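Local structure of phosphoribosylamine--glycine ligase (Thermotoga maritima, 1VKZ) at residues A[21-33]-A[351-363]. The protein catalyses the ATP-dependent joining of glycine to 5-phosphoribosylamine, giving glycinamide ribonucleotide in the de novo pathway to purines. Numbering follows the deposited sequence.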
ATOM      1  N   LEU A  21      -0.572  -2.285 -14.236  1.00 42.93           N
ATOM      2  CA  LEU A  21       0.688  -1.531 -14.203  1.00 41.81           C
ATOM      3  C   LEU A  21       1.482  -1.822 -12.917  1.00 39.01           C
ATOM      4  O   LEU A  21       0.983  -1.672 -11.837  1.00 37.34           O
ATOM      5  CB  LEU A  21       0.394  -0.054 -14.370  1.00 40.62           C
ATOM      6  CG  LEU A  21      -0.197   0.435 -15.703  1.00 37.50           C
ATOM      7  CD1 LEU A  21      -0.872  -0.570 -16.548  1.00 45.23           C
ATOM      8  CD2 LEU A  21      -1.171   1.567 -15.431  1.00 40.44           C
ATOM      9  N   GLY A  22       2.716  -2.285 -13.077  1.00 40.53           N
ATOM     10  CA  GLY A  22       3.619  -2.516 -11.979  1.00 41.06           C
ATOM     11  C   GLY A  22       4.348  -3.846 -12.052  1.00 43.73           C
ATOM     12  O   GLY A  22       4.184  -4.629 -13.006  1.00 41.15           O
ATOM     13  N   SER A  23       5.153  -4.098 -11.019  1.00 45.05           N
ATOM     14  CA  SER A  23       6.030  -5.261 -10.980  1.00 47.69           C
ATOM     15  C   SER A  23       6.152  -5.979  -9.618  1.00 47.88           C
ATOM     16  O   SER A  23       6.986  -6.883  -9.490  1.00 51.98           O
ATOM     17  CB  SER A  23       7.431  -4.822 -11.430  1.00 46.58           C
ATOM     18  OG  SER A  23       7.764  -3.615 -10.779  1.00 53.59           O
ATOM     19  N   GLY A  24       5.334  -5.607  -8.630  1.00 46.57           N
ATOM     20  CA  GLY A  24       5.427  -6.161  -7.290  1.00 45.88           C
ATOM     21  C   GLY A  24       4.452  -7.290  -7.076  1.00 43.46           C
ATOM     22  O   GLY A  24       3.790  -7.690  -7.984  1.00 41.94           O
ATOM     23  N   GLY A  25       4.393  -7.798  -5.846  1.00 44.24           N
ATOM     24  CA  GLY A  25       3.502  -8.891  -5.469  1.00 42.55           C
ATOM     25  C   GLY A  25       2.051  -8.494  -5.425  1.00 42.01           C
ATOM     26  O   GLY A  25       1.192  -9.330  -5.666  1.00 46.82           O
ATOM     27  N   ARG A  26       1.772  -7.219  -5.150  1.00 41.39           N
ATOM     28  CA  ARG A  26       0.411  -6.648  -5.230  1.00 40.20           C
ATOM     29  C   ARG A  26      -0.120  -6.818  -6.627  1.00 42.68           C
ATOM     30  O   ARG A  26      -1.219  -7.314  -6.838  1.00 46.02           O
ATOM     31  CB  ARG A  26       0.491  -5.176  -4.872  1.00 40.02           C
ATOM     32  CG  ARG A  26      -0.743  -4.326  -5.030  1.00 42.52           C
ATOM     33  CD  ARG A  26      -0.538  -2.901  -4.509  1.00 44.53           C
ATOM     34  NE  ARG A  26       0.639  -2.251  -5.092  1.00 55.88           N
ATOM     35  CZ  ARG A  26       1.388  -1.285  -4.524  1.00 55.22           C
ATOM     36  NH1 ARG A  26       1.126  -0.797  -3.324  1.00 52.68           N
ATOM     37  NH2 ARG A  26       2.432  -0.802  -5.185  1.00 60.07           N
ATOM     38  N   GLU A  27       0.706  -6.451  -7.597  1.00 43.38           N
ATOM     39  CA  GLU A  27       0.347  -6.485  -8.981  1.00 41.38           C
ATOM     40  C   GLU A  27       0.133  -7.929  -9.411  1.00 43.39           C
ATOM     41  O   GLU A  27      -0.850  -8.253 -10.083  1.00 43.38           O
ATOM     42  CB  GLU A  27       1.444  -5.828  -9.799  1.00 40.78           C
ATOM     43  CG  GLU A  27       1.476  -4.307  -9.687  1.00 42.45           C
ATOM     44  CD  GLU A  27       2.057  -3.742  -8.390  1.00 49.92           C
ATOM     45  OE1 GLU A  27       2.894  -4.379  -7.698  1.00 55.94           O
ATOM     46  OE2 GLU A  27       1.702  -2.611  -8.062  1.00 50.47           O
ATOM     47  N   HIS A  28       1.054  -8.791  -9.012  1.00 42.44           N
ATOM     48  CA  HIS A  28       0.957 -10.191  -9.336  1.00 42.40           C
ATOM     49  C   HIS A  28      -0.246 -10.804  -8.636  1.00 40.23           C
ATOM     50  O   HIS A  28      -0.975 -11.558  -9.233  1.00 42.48           O
ATOM     51  CB  HIS A  28       2.274 -10.910  -8.994  1.00 42.96           C
ATOM     52  CG  HIS A  28       2.307 -12.346  -9.410  1.00 34.19           C
ATOM     53  ND1 HIS A  28       3.192 -13.255  -8.869  1.00 34.50           N
ATOM     54  CD2 HIS A  28       1.560 -13.034 -10.305  1.00 42.31           C
ATOM     55  CE1 HIS A  28       2.983 -14.443  -9.415  1.00 37.83           C
ATOM     56  NE2 HIS A  28       1.987 -14.342 -10.275  1.00 34.97           N
ATOM     57  N   ALA A  29      -0.474 -10.461  -7.382  1.00 42.23           N
ATOM     58  CA  ALA A  29      -1.669 -10.920  -6.695  1.00 43.36           C
ATOM     59  C   ALA A  29      -2.955 -10.485  -7.435  1.00 42.31           C
ATOM     60  O   ALA A  29      -3.844 -11.308  -7.707  1.00 44.14           O
ATOM     61  CB  ALA A  29      -1.669 -10.445  -5.283  1.00 44.37           C
ATOM     62  N   ILE A  30      -3.045  -9.215  -7.779  1.00 41.13           N
ATOM     63  CA  ILE A  30      -4.207  -8.711  -8.505  1.00 42.78           C
ATOM     64  C   ILE A  30      -4.388  -9.442  -9.855  1.00 42.33           C
ATOM     65  O   ILE A  30      -5.461  -9.929 -10.165  1.00 42.92           O
ATOM     66  CB  ILE A  30      -4.124  -7.222  -8.675  1.00 40.86           C
ATOM     67  CG1 ILE A  30      -4.265  -6.541  -7.311  1.00 43.88           C
ATOM     68  CG2 ILE A  30      -5.235  -6.763  -9.560  1.00 46.15           C
ATOM     69  CD1 ILE A  30      -3.916  -5.083  -7.309  1.00 38.94           C
ATOM     70  N   GLY A  31      -3.309  -9.599 -10.592  1.00 42.71           N
ATOM     71  CA  GLY A  31      -3.357 -10.373 -11.823  1.00 41.52           C
ATOM     72  C   GLY A  31      -3.643 -11.831 -11.618  1.00 41.42           C
ATOM     73  O   GLY A  31      -4.157 -12.483 -12.476  1.00 38.96           O
ATOM     74  N   TRP A  32      -3.253 -12.365 -10.471  1.00 47.08           N
ATOM     75  CA  TRP A  32      -3.442 -13.791 -10.209  1.00 46.68           C
ATOM     76  C   TRP A  32      -4.946 -14.071 -10.078  1.00 47.86           C
ATOM     77  O   TRP A  32      -5.462 -14.950 -10.733  1.00 45.87           O
ATOM     78  CB  TRP A  32      -2.642 -14.195  -8.965  1.00 46.56           C
ATOM     79  CG  TRP A  32      -2.980 -15.541  -8.423  1.00 42.32           C
ATOM     80  CD1 TRP A  32      -2.505 -16.741  -8.842  1.00 41.26           C
ATOM     81  CD2 TRP A  32      -3.866 -15.818  -7.327  1.00 42.62           C
ATOM     82  NE1 TRP A  32      -3.044 -17.756  -8.082  1.00 38.67           N
ATOM     83  CE2 TRP A  32      -3.890 -17.220  -7.151  1.00 39.74           C
ATOM     84  CE3 TRP A  32      -4.632 -15.019  -6.462  1.00 43.60           C
ATOM     85  CZ2 TRP A  32      -4.647 -17.841  -6.153  1.00 42.91           C
ATOM     86  CZ3 TRP A  32      -5.409 -15.650  -5.479  1.00 45.36           C
ATOM     87  CH2 TRP A  32      -5.393 -17.040  -5.331  1.00 41.93           C
ATOM     88  N   ALA A  33      -5.634 -13.254  -9.277  1.00 48.58           N
ATOM     89  CA  ALA A  33      -7.082 -13.331  -9.085  1.00 47.09           C
ATOM     90  C   ALA A  33      -7.896 -13.218 -10.377  1.00 47.23           C
ATOM     91  O   ALA A  33      -8.832 -13.991 -10.631  1.00 48.10           O
ATOM     92  CB  ALA A  33      -7.522 -12.253  -8.154  1.00 49.07           C
ATOM     93  N   PRO A 351      10.126 -24.343  -4.752  1.00 48.10           N
ATOM     94  CA  PRO A 351       9.468 -25.653  -4.693  1.00 50.63           C
ATOM     95  C   PRO A 351       8.561 -26.008  -5.884  1.00 52.61           C
ATOM     96  O   PRO A 351       8.267 -25.161  -6.735  1.00 52.49           O
ATOM     97  CB  PRO A 351       8.626 -25.553  -3.415  1.00 51.98           C
ATOM     98  CG  PRO A 351       8.447 -24.109  -3.186  1.00 48.87           C
ATOM     99  CD  PRO A 351       9.668 -23.449  -3.680  1.00 47.40           C
ATOM    100  N   GLU A 352       8.123 -27.273  -5.917  1.00 55.97           N
ATOM    101  CA  GLU A 352       7.146 -27.748  -6.909  1.00 56.81           C
ATOM    102  C   GLU A 352       5.825 -26.977  -6.776  1.00 58.37           C
ATOM    103  O   GLU A 352       5.278 -26.509  -7.779  1.00 60.85           O
ATOM    104  CB  GLU A 352       6.907 -29.254  -6.766  1.00 56.27           C
ATOM    105  N   GLU A 353       5.324 -26.813  -5.550  1.00 57.43           N
ATOM    106  CA  GLU A 353       4.073 -26.064  -5.356  1.00 57.35           C
ATOM    107  C   GLU A 353       4.102 -25.061  -4.191  1.00 54.70           C
ATOM    108  O   GLU A 353       5.117 -24.893  -3.510  1.00 55.76           O
ATOM    109  CB  GLU A 353       2.855 -27.020  -5.305  1.00 56.76           C
ATOM    110  CG  GLU A 353       2.695 -27.886  -4.062  1.00 59.37           C
ATOM    111  CD  GLU A 353       1.509 -28.849  -4.199  1.00 60.95           C
ATOM    112  OE1 GLU A 353       0.413 -28.397  -4.619  1.00 67.65           O
ATOM    113  OE2 GLU A 353       1.668 -30.059  -3.909  1.00 62.10           O
ATOM    114  N   GLY A 354       2.981 -24.368  -4.017  1.00 52.16           N
ATOM    115  CA  GLY A 354       2.851 -23.289  -3.038  1.00 50.27           C
ATOM    116  C   GLY A 354       2.364 -22.016  -3.700  1.00 47.53           C
ATOM    117  O   GLY A 354       2.711 -21.722  -4.834  1.00 47.15           O
ATOM    118  N   LEU A 355       1.552 -21.259  -2.990  1.00 46.29           N
ATOM    119  CA  LEU A 355       1.147 -19.978  -3.469  1.00 44.35           C
ATOM    120  C   LEU A 355       2.231 -18.966  -3.170  1.00 43.19           C
ATOM    121  O   LEU A 355       2.425 -18.570  -2.044  1.00 44.88           O
ATOM    122  CB  LEU A 355      -0.155 -19.557  -2.818  1.00 44.82           C
ATOM    123  CG  LEU A 355      -0.758 -18.314  -3.454  1.00 45.03           C
ATOM    124  CD1 LEU A 355      -0.964 -18.543  -4.942  1.00 47.52           C
ATOM    125  CD2 LEU A 355      -2.077 -17.976  -2.742  1.00 47.05           C
ATOM    126  N   ILE A 356       2.917 -18.526  -4.212  1.00 45.11           N
ATOM    127  CA  ILE A 356       3.918 -17.480  -4.106  1.00 44.00           C
ATOM    128  C   ILE A 356       3.497 -16.330  -4.994  1.00 44.60           C
ATOM    129  O   ILE A 356       2.949 -16.539  -6.066  1.00 48.06           O
ATOM    130  CB  ILE A 356       5.310 -18.002  -4.547  1.00 45.18           C
ATOM    131  CG1 ILE A 356       5.700 -19.216  -3.734  1.00 31.84           C
ATOM    132  CG2 ILE A 356       6.410 -16.917  -4.366  1.00 46.76           C
ATOM    133  CD1 ILE A 356       6.942 -19.837  -4.201  1.00 44.60           C
ATOM    134  N   PHE A 357       3.709 -15.107  -4.517  1.00 45.30           N
ATOM    135  CA  PHE A 357       3.591 -13.931  -5.344  1.00 43.76           C
ATOM    136  C   PHE A 357       4.988 -13.387  -5.479  1.00 43.70           C
ATOM    137  O   PHE A 357       5.703 -13.292  -4.510  1.00 43.78           O
ATOM    138  CB  PHE A 357       2.670 -12.912  -4.719  1.00 43.09           C
ATOM    139  CG  PHE A 357       1.263 -13.382  -4.587  1.00 43.64           C
ATOM    140  CD1 PHE A 357       0.553 -13.821  -5.709  1.00 47.63           C
ATOM    141  CD2 PHE A 357       0.628 -13.365  -3.374  1.00 40.36           C
ATOM    142  CE1 PHE A 357      -0.762 -14.249  -5.598  1.00 42.02           C
ATOM    143  CE2 PHE A 357      -0.679 -13.802  -3.259  1.00 40.60           C
ATOM    144  CZ  PHE A 357      -1.373 -14.233  -4.361  1.00 37.84           C
ATOM    145  N   PHE A 358       5.360 -13.048  -6.701  1.00 44.59           N
ATOM    146  CA  PHE A 358       6.684 -12.617  -7.047  1.00 42.61           C
ATOM    147  C   PHE A 358       6.719 -11.121  -7.169  1.00 44.27           C
ATOM    148  O   PHE A 358       5.768 -10.486  -7.645  1.00 46.96           O
ATOM    149  CB  PHE A 358       7.079 -13.225  -8.380  1.00 43.76           C
ATOM    150  CG  PHE A 358       7.172 -14.727  -8.350  1.00 46.67           C
ATOM    151  CD1 PHE A 358       6.060 -15.507  -8.590  1.00 38.90           C
ATOM    152  CD2 PHE A 358       8.379 -15.352  -8.112  1.00 48.08           C
ATOM    153  CE1 PHE A 358       6.132 -16.859  -8.550  1.00 45.93           C
ATOM    154  CE2 PHE A 358       8.453 -16.725  -8.086  1.00 50.21           C
ATOM    155  CZ  PHE A 358       7.323 -17.476  -8.301  1.00 42.66           C
ATOM    156  N   ALA A 359       7.841 -10.544  -6.757  1.00 44.37           N
ATOM    157  CA  ALA A 359       8.036  -9.101  -6.843  1.00 41.37           C
ATOM    158  C   ALA A 359       9.401  -8.872  -7.452  1.00 41.78           C
ATOM    159  O   ALA A 359       9.542  -8.866  -8.684  1.00 43.78           O
ATOM    160  CB  ALA A 359       7.933  -8.472  -5.472  1.00 40.15           C
ATOM    161  N   GLY A 360      10.414  -8.711  -6.612  1.00 42.93           N
ATOM    162  CA  GLY A 360      11.773  -8.455  -7.092  1.00 45.04           C
ATOM    163  C   GLY A 360      12.469  -9.699  -7.622  1.00 44.56           C
ATOM    164  O   GLY A 360      13.473 -10.142  -7.057  1.00 45.43           O
ATOM    165  N   VAL A 361      11.950 -10.258  -8.714  1.00 44.10           N
ATOM    166  CA  VAL A 361      12.614 -11.387  -9.385  1.00 44.58           C
ATOM    167  C   VAL A 361      12.813 -11.090 -10.836  1.00 41.96           C
ATOM    168  O   VAL A 361      11.962 -10.451 -11.449  1.00 40.92           O
ATOM    169  CB  VAL A 361      11.806 -12.693  -9.285  1.00 47.26           C
ATOM    170  CG1 VAL A 361      11.650 -13.107  -7.813  1.00 45.26           C
ATOM    171  CG2 VAL A 361      10.441 -12.559 -10.015  1.00 50.01           C
ATOM    172  N   ALA A 362      13.943 -11.548 -11.376  1.00 41.73           N
ATOM    173  CA  ALA A 362      14.252 -11.425 -12.813  1.00 39.32           C
ATOM    174  C   ALA A 362      14.736 -12.736 -13.387  1.00 38.48           C
ATOM    175  O   ALA A 362      15.034 -13.667 -12.662  1.00 35.11           O
ATOM    176  CB  ALA A 362      15.259 -10.363 -13.041  1.00 38.03           C
ATOM    177  N   GLU A 363      14.776 -12.806 -14.713  1.00 43.34           N
ATOM    178  CA  GLU A 363      15.349 -13.942 -15.422  1.00 48.24           C
ATOM    179  C   GLU A 363      16.741 -13.531 -15.871  1.00 48.82           C
ATOM    180  O   GLU A 363      16.915 -12.430 -16.394  1.00 49.47           O
ATOM    181  CB  GLU A 363      14.523 -14.324 -16.656  1.00 48.43           C
ATOM    182  CG  GLU A 363      13.013 -14.401 -16.429  1.00 57.63           C
ATOM    183  CD  GLU A 363      12.246 -14.958 -17.635  1.00 56.32           C
ATOM    184  OE1 GLU A 363      12.845 -15.089 -18.729  1.00 65.36           O
ATOM    185  OE2 GLU A 363      11.034 -15.265 -17.488  1.00 65.37           O
TER
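Phe357, on the strand 356-358, pushes its ring against one side of the helix 25-33, where Ala29 and the rings of His28 and Trp32 receive it. The methyl of Ala29 stands over the centre of the phenyl face, CB 3.8 Å from the ring centroid, and an alanine suits this place because so small a side chain lets the flat ring lie close to the helix backbone: Phe357 CE1 comes within 3.6 Å of Ala29 CA. The rim of the same phenyl ring is turned to its two aromatic neighbours. It meets the faces of His28 and Trp32 edge-to-face, the planes at 84° for His28 and also steeply inclined for Trp32, and Phe357 CE1 is 3.8 Å from Trp32 CG. Farther out, Leu355 CD1 packs against the indole, 3.8 Å from Trp32 NE1.

His28 joins polar and apolar roles. With CG trans to the backbone N (chi1 -175°), its imidazole reaches out to the strand, and ND1 accepts the backbone N-H of Phe358 in an almost straight bond (3.1 Å from Phe358 N to His28 ND1, 177° at the hydrogen) lying in the ring plane. NE2 is hydrogen-bonded to Asp53, so both nitrogens are engaged and the rotation of the ring is fixed; the pattern is consistent with a proton on NE2. Beside it the phenyl of Phe358 runs in the same direction and meets it rim to rim, CD1 3.4 Å from His28 CE1. Near the start of the helix, Ala359 CB, in the loop after the strand, packs 3.6 Å from Gly25 N, a close fit beside a residue without a side chain.

This aromatic cluster forms part of the interface between the N and C domains: it seats the first helix of the Rossmann-like N domain, just after its glycine-rich loop, on an antiparallel strand of the C domain in this ATP-grasp ligase.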